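Local coordinates for protein ribose-phosphate pyrophosphokinase (Thermus thermophilus, PDB 5T3O) that probably makes phosphoribosyl pyrophosphate, a precursor for nucleotide synthesis, by transferring the pyrophosphoryl group of ATP to ribose 5-phosphate in a magnesium-dependent reaction, at residues A[26-31]-A[40-45]; A[48-53]-A[80-85]. All blocks are in the same frame, centred on the assembly; numbering follows the deposited sequence.

Contact 1 pairs the two strands of a surface beta hairpin, whereas contact 2 lies in the buried part of the parallel sheet of the N-terminal domain; nine of the twelve touching residues of contact 2 are buried, against two of ten in contact 1. Their chemistry follows. In 26-31 with 40-45, carboxylates just past the end of strand 38-42 reach back to a backbone N-H and a threonine hydroxyl; in 48-53 with 80-85, regular parallel bonds run beside valine and isoleucine packing, and the aspartate-arginine pair sits on the other face. Strand 38-42 leads through a short loop to strand 50-54, and the contacts meet where Tyr42 OH lies 3.3 Å from Ile53 CD1.

Contact 1 (A[26-31]-A[40-45]); sequences GKSTTL and VRYEES. With SO4 (sulfate ion), chain H.
Glu43 folds back over Lys27 and Thr29. With CG anti to its carbonyl carbon and a second bend at chi2, the chain lays CG 3.6 Å from Lys27 CB, crossing that side chain at about a right angle, and carries OE2 to Thr29. Thr29 OG1 donates to Glu43 OE2 at 3.1 Å, from above the carboxylate plane. Glu43 OE1 takes a bent salt-bridge bond from Arg41 NH1 at 2.6 Å; it lies near the guanidinium plane but is met from above the carboxylate plane. With an alanine here, Arg41 NH1 would probably lose its salt-bridge partner and Thr29 OG1 its acceptor, leaving the guanidinium freer to turn. Arg41 also packs against Ile103 of a neighbouring subunit.

Glu44 also crosses, nearer the start of 26-31: its chain, extended beyond CG, brings OE1 to Lys27 N at 2.9 Å, a nearly straight bond (168°), again from above the carboxylate plane. Ser45 OG donates to sulfate O1 at 2.7 Å, an ion also held by Arg47 and by neighbouring subunits. The strand segments run antiparallel, 166° apart. Glu43 N bonds Lys27 O, while Arg41 O is gripped twice, by Thr29 N and by Ser28 OG at 3.0 Å. Ser28 OG can make this second bond because it stands anti to the backbone N (chi1 -175°), which also sets it over one face of the Tyr42 ring. On the same side Thr30 CG2 packs 3.6 Å from Val40 CG2.

The turn between the strands carries Phe33, Asn35 and Asn37, which bind ADP in this protein, though not in this chain. The side bearing Ser28, Thr30, Val40 and Tyr42 faces helix 61-77: Met71 touches Ser28 and Val40, Glu67 takes the Thr30 hydroxyl, Tyr42 OH bonds Met71 O, and Tyr42 meets Phe5 of strand 2-6 edge-to-face.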
loop_
_atom_site.group_PDB
_atom_site.type_symbol
_atom_site.label_atom_id
_atom_site.label_comp_id
_atom_site.label_asym_id
_atom_site.label_seq_id
_atom_site.Cartn_x
_atom_site.Cartn_y
_atom_site.Cartn_z
ATOM N N GLY A 26 -23.541 -3.395 -22.532
ATOM C CA GLY A 26 -24.109 -3.036 -21.242
ATOM C C GLY A 26 -24.533 -1.582 -21.250
ATOM O O GLY A 26 -23.892 -0.755 -21.886
ATOM N N LYS A 27 -25.628 -1.282 -20.561
ATOM C CA LYS A 27 -26.148 0.081 -20.496
ATOM C C LYS A 27 -25.360 0.904 -19.477
ATOM O O LYS A 27 -25.397 0.616 -18.279
ATOM C CB LYS A 27 -27.632 0.074 -20.127
ATOM C CG LYS A 27 -28.543 -0.517 -21.201
ATOM C CD LYS A 27 -29.696 -1.319 -20.605
ATOM C CE LYS A 27 -30.613 -0.474 -19.725
ATOM N NZ LYS A 27 -31.553 -1.323 -18.938
ATOM N N SER A 28 -24.646 1.914 -19.969
ATOM C CA SER A 28 -23.952 2.890 -19.131
ATOM C C SER A 28 -24.048 4.272 -19.768
ATOM O O SER A 28 -23.856 4.408 -20.977
ATOM C CB SER A 28 -22.476 2.519 -18.977
ATOM O OG SER A 28 -21.835 3.403 -18.075
ATOM N N THR A 29 -24.326 5.283 -18.949
ATOM C CA THR A 29 -24.399 6.671 -19.409
ATOM C C THR A 29 -23.310 7.493 -18.744
ATOM O O THR A 29 -23.014 7.306 -17.557
ATOM C CB THR A 29 -25.766 7.309 -19.108
ATOM O OG1 THR A 29 -26.093 7.131 -17.728
ATOM C CG2 THR A 29 -26.854 6.679 -19.973
ATOM N N THR A 30 -22.698 8.381 -19.523
ATOM C CA THR A 30 -21.716 9.321 -19.012
ATOM C C THR A 30 -22.109 10.749 -19.429
ATOM O O THR A 30 -22.226 11.040 -20.621
ATOM C CB THR A 30 -20.289 8.955 -19.468
ATOM O OG1 THR A 30 -20.149 9.191 -20.871
ATOM C CG2 THR A 30 -19.984 7.482 -19.171
ATOM N N LEU A 31 -22.341 11.613 -18.436
ATOM C CA LEU A 31 -22.788 12.991 -18.646
ATOM C C LEU A 31 -21.681 14.004 -18.360
ATOM O O LEU A 31 -20.682 13.694 -17.701
ATOM C CB LEU A 31 -23.958 13.312 -17.718
ATOM C CG LEU A 31 -25.217 12.457 -17.819
ATOM C CD1 LEU A 31 -26.120 12.714 -16.623
ATOM C CD2 LEU A 31 -25.954 12.734 -19.126
ATOM N N VAL A 40 -20.628 9.389 -14.268
ATOM C CA VAL A 40 -20.711 8.064 -14.859
ATOM C C VAL A 40 -21.736 7.268 -14.062
ATOM O O VAL A 40 -21.896 7.477 -12.866
ATOM C CB VAL A 40 -19.317 7.411 -14.857
ATOM C CG1 VAL A 40 -19.375 5.912 -15.082
ATOM C CG2 VAL A 40 -18.441 8.054 -15.917
ATOM N N ARG A 41 -22.443 6.369 -14.737
ATOM C CA ARG A 41 -23.493 5.580 -14.102
ATOM C C ARG A 41 -23.752 4.315 -14.893
ATOM O O ARG A 41 -23.843 4.357 -16.120
ATOM C CB ARG A 41 -24.783 6.384 -14.000
ATOM C CG ARG A 41 -25.865 5.749 -13.146
ATOM C CD ARG A 41 -27.063 6.678 -13.036
ATOM N NE ARG A 41 -28.070 6.178 -12.100
ATOM C CZ ARG A 41 -29.043 5.305 -12.391
ATOM N NH1 ARG A 41 -29.189 4.793 -13.618
ATOM N NH2 ARG A 41 -29.894 4.932 -11.434
ATOM N N TYR A 42 -23.867 3.197 -14.177
ATOM C CA TYR A 42 -24.265 1.931 -14.776
ATOM C C TYR A 42 -25.748 1.748 -14.505
ATOM O O TYR A 42 -26.201 1.895 -13.370
ATOM C CB TYR A 42 -23.468 0.767 -14.189
ATOM C CG TYR A 42 -21.999 0.779 -14.544
ATOM C CD1 TYR A 42 -21.555 0.252 -15.748
ATOM C CD2 TYR A 42 -21.045 1.280 -13.656
ATOM C CE1 TYR A 42 -20.214 0.251 -16.083
ATOM C CE2 TYR A 42 -19.698 1.273 -13.978
ATOM C CZ TYR A 42 -19.286 0.762 -15.189
ATOM O OH TYR A 42 -17.954 0.749 -15.523
ATOM N N GLU A 43 -26.496 1.421 -15.552
ATOM C CA GLU A 43 -27.961 1.339 -15.468
ATOM C C GLU A 43 -28.400 -0.022 -14.908
ATOM O O GLU A 43 -29.375 -0.098 -14.151
ATOM C CB GLU A 43 -28.608 1.596 -16.844
ATOM C CG GLU A 43 -27.998 2.720 -17.697
ATOM C CD GLU A 43 -28.112 4.115 -17.100
ATOM O OE1 GLU A 43 -27.932 4.302 -15.878
ATOM O OE2 GLU A 43 -28.359 5.054 -17.882
ATOM N N GLU A 44 -27.665 -1.070 -15.288
ATOM C CA GLU A 44 -27.895 -2.450 -14.839
ATOM C C GLU A 44 -26.906 -2.858 -13.739
ATOM O O GLU A 44 -25.825 -2.280 -13.625
ATOM C CB GLU A 44 -27.748 -3.410 -16.040
ATOM C CG GLU A 44 -26.305 -3.655 -16.519
ATOM C CD GLU A 44 -26.198 -4.074 -17.987
ATOM O OE1 GLU A 44 -26.741 -3.354 -18.855
ATOM O OE2 GLU A 44 -25.549 -5.109 -18.280
ATOM N N SER A 45 -27.266 -3.875 -12.962
ATOM C CA SER A 45 -26.365 -4.449 -11.969
ATOM C C SER A 45 -25.140 -5.071 -12.648
ATOM O O SER A 45 -25.266 -5.706 -13.691
ATOM C CB SER A 45 -27.097 -5.501 -11.131
ATOM O OG SER A 45 -26.256 -6.048 -10.127
HETATM S S SO4 H . -26.807 -3.910 -7.324
HETATM O O1 SO4 H . -26.109 -5.178 -7.586
HETATM O O2 SO4 H . -28.109 -3.909 -8.034
HETATM O O3 SO4 H . -27.044 -3.749 -5.875
HETATM O O4 SO4 H . -25.972 -2.818 -7.861
#

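Contact 2 (A[48-53]-A[80-85])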
loop_
_atom_site.group_PDB
_atom_site.type_symbol
_atom_site.label_atom_id
_atom_site.label_comp_id
_atom_site.label_asym_id
_atom_site.label_seq_id
_atom_site.Cartn_x
_atom_site.Cartn_y
_atom_site.Cartn_z
ATOM N N GLU A 48 -20.845 -9.042 -8.983
ATOM C CA GLU A 48 -20.084 -10.270 -9.222
ATOM C C GLU A 48 -19.818 -10.573 -10.703
ATOM O O GLU A 48 -19.512 -11.711 -11.060
ATOM C CB GLU A 48 -20.731 -11.480 -8.498
ATOM C CG GLU A 48 -20.809 -11.352 -6.973
ATOM C CD GLU A 48 -19.466 -11.041 -6.316
ATOM O OE1 GLU A 48 -19.349 -9.982 -5.639
ATOM O OE2 GLU A 48 -18.516 -11.839 -6.492
ATOM N N GLY A 49 -19.877 -9.545 -11.554
ATOM C CA GLY A 49 -19.629 -9.708 -12.977
ATOM C C GLY A 49 -18.154 -9.647 -13.305
ATOM O O GLY A 49 -17.353 -9.145 -12.508
ATOM N N ASP A 50 -17.803 -10.162 -14.485
ATOM C CA ASP A 50 -16.466 -10.058 -15.057
ATOM C C ASP A 50 -16.589 -8.970 -16.120
ATOM O O ASP A 50 -17.044 -9.236 -17.241
ATOM C CB ASP A 50 -16.036 -11.410 -15.661
ATOM C CG ASP A 50 -14.583 -11.437 -16.095
ATOM O OD1 ASP A 50 -13.790 -10.578 -15.669
ATOM O OD2 ASP A 50 -14.199 -12.342 -16.861
ATOM N N VAL A 51 -16.232 -7.735 -15.758
ATOM C CA VAL A 51 -16.619 -6.571 -16.576
ATOM C C VAL A 51 -15.431 -6.070 -17.375
ATOM O O VAL A 51 -14.309 -6.071 -16.892
ATOM C CB VAL A 51 -17.409 -5.452 -15.801
ATOM C CG1 VAL A 51 -17.704 -5.834 -14.357
ATOM C CG2 VAL A 51 -16.767 -4.069 -15.905
ATOM N N PHE A 52 -15.703 -5.675 -18.615
ATOM C CA PHE A 52 -14.683 -5.219 -19.552
ATOM C C PHE A 52 -15.131 -3.850 -20.032
ATOM O O PHE A 52 -16.272 -3.689 -20.451
ATOM C CB PHE A 52 -14.559 -6.199 -20.718
ATOM C CG PHE A 52 -13.991 -7.524 -20.324
ATOM C CD1 PHE A 52 -14.779 -8.465 -19.678
ATOM C CD2 PHE A 52 -12.662 -7.826 -20.574
ATOM C CE1 PHE A 52 -14.252 -9.683 -19.288
ATOM C CE2 PHE A 52 -12.129 -9.045 -20.187
ATOM C CZ PHE A 52 -12.928 -9.975 -19.545
ATOM N N ILE A 53 -14.258 -2.856 -19.900
ATOM C CA ILE A 53 -14.606 -1.482 -20.242
ATOM C C ILE A 53 -13.671 -1.085 -21.358
ATOM O O ILE A 53 -12.456 -1.148 -21.178
ATOM C CB ILE A 53 -14.480 -0.530 -19.030
ATOM C CG1 ILE A 53 -15.459 -0.944 -17.931
ATOM C CG2 ILE A 53 -14.769 0.910 -19.443
ATOM C CD1 ILE A 53 -15.077 -0.448 -16.551
ATOM N N ALA A 80 -18.353 -5.408 -8.910
ATOM C CA ALA A 80 -17.834 -6.285 -9.935
ATOM C C ALA A 80 -16.808 -7.225 -9.298
ATOM O O ALA A 80 -16.033 -6.811 -8.432
ATOM C CB ALA A 80 -17.193 -5.484 -11.042
ATOM N N ALA A 81 -16.838 -8.490 -9.715
ATOM C CA ALA A 81 -15.870 -9.486 -9.274
ATOM C C ALA A 81 -14.500 -9.204 -9.875
ATOM O O ALA A 81 -13.488 -9.447 -9.240
ATOM C CB ALA A 81 -16.333 -10.893 -9.657
ATOM N N ARG A 82 -14.482 -8.708 -11.110
ATOM C CA ARG A 82 -13.250 -8.388 -11.807
ATOM C C ARG A 82 -13.498 -7.288 -12.836
ATOM O O ARG A 82 -14.568 -7.235 -13.438
ATOM C CB ARG A 82 -12.708 -9.646 -12.485
ATOM C CG ARG A 82 -11.350 -9.461 -13.138
ATOM C CD ARG A 82 -10.689 -10.784 -13.493
ATOM N NE ARG A 82 -11.330 -11.483 -14.616
ATOM C CZ ARG A 82 -10.832 -12.578 -15.197
ATOM N NH1 ARG A 82 -11.484 -13.147 -16.208
ATOM N NH2 ARG A 82 -9.677 -13.114 -14.783
ATOM N N VAL A 83 -12.530 -6.392 -13.026
ATOM C CA VAL A 83 -12.668 -5.375 -14.075
ATOM C C VAL A 83 -11.397 -5.248 -14.901
ATOM O O VAL A 83 -10.299 -5.129 -14.370
ATOM C CB VAL A 83 -13.294 -4.016 -13.597
ATOM C CG1 VAL A 83 -13.540 -3.986 -12.108
ATOM C CG2 VAL A 83 -12.525 -2.782 -14.073
ATOM N N THR A 84 -11.584 -5.324 -16.213
ATOM C CA THR A 84 -10.501 -5.224 -17.167
ATOM C C THR A 84 -10.662 -3.917 -17.919
ATOM O O THR A 84 -11.758 -3.586 -18.355
ATOM C CB THR A 84 -10.546 -6.394 -18.163
ATOM O OG1 THR A 84 -10.501 -7.621 -17.432
ATOM C CG2 THR A 84 -9.369 -6.339 -19.155
ATOM N N ALA A 85 -9.573 -3.175 -18.035
ATOM C CA ALA A 85 -9.526 -1.997 -18.869
ATOM C C ALA A 85 -9.140 -2.455 -20.270
ATOM O O ALA A 85 -7.995 -2.828 -20.522
ATOM C CB ALA A 85 -8.513 -1.003 -18.324
HETATM O O HOH W 1 -12.590 -8.190 -16.194
#
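Asp50 OD1 is gripped by Arg82 NE at 2.8 Å and by a water at 2.7 Å. The first bond is almost straight (175°) and leaves in the guanidinium plane, although it meets the oxygen from above the carboxylate plane. Arg82 NH1 completes a side-on, two-nitrogen salt bridge by reaching OD2 of Asp50 at 2.9 Å on its syn side but tilted out of the carboxylate plane. The two side chains lie alongside, their flat groups turned 43° apart; the bend at chi3 of Arg82 (71°) turns NE and NH1 onto the carboxylate. The same water donates to Val51 O and accepts from Thr84 OG1, and lies over one face of the Phe52 ring, offset toward its rim.

These residues belong to a right-handed beta-alpha-beta unit of the PRTase-like N-terminal domain, strand 50-54 leading through helix 61-77 to its parallel neighbour 82-87. The bonds alternate as parallel pairing requires: Arg82 N to Gly49 O, which also takes a weak bond from Ala81 N, Val51 N to Arg82 O at 2.9 Å, Thr84 N to Val51 O, Ile53 N to Thr84 O.

Beside the salt bridge, Thr84 CB packs 3.5 Å from Phe52 CD2, and Ile293 and Ile296 of helix 286-298 also touch Phe52. On the opposite side of the sheet Ile53 CD1 meets Val83 CG2 at 4.3 Å; helix 61-77 covers Ile53 and Val83. Arg82 has a second set of partners: NH1 also bonds Ile296 O, and NH2 forms a salt bridge with Glu48 of the fourth subunit.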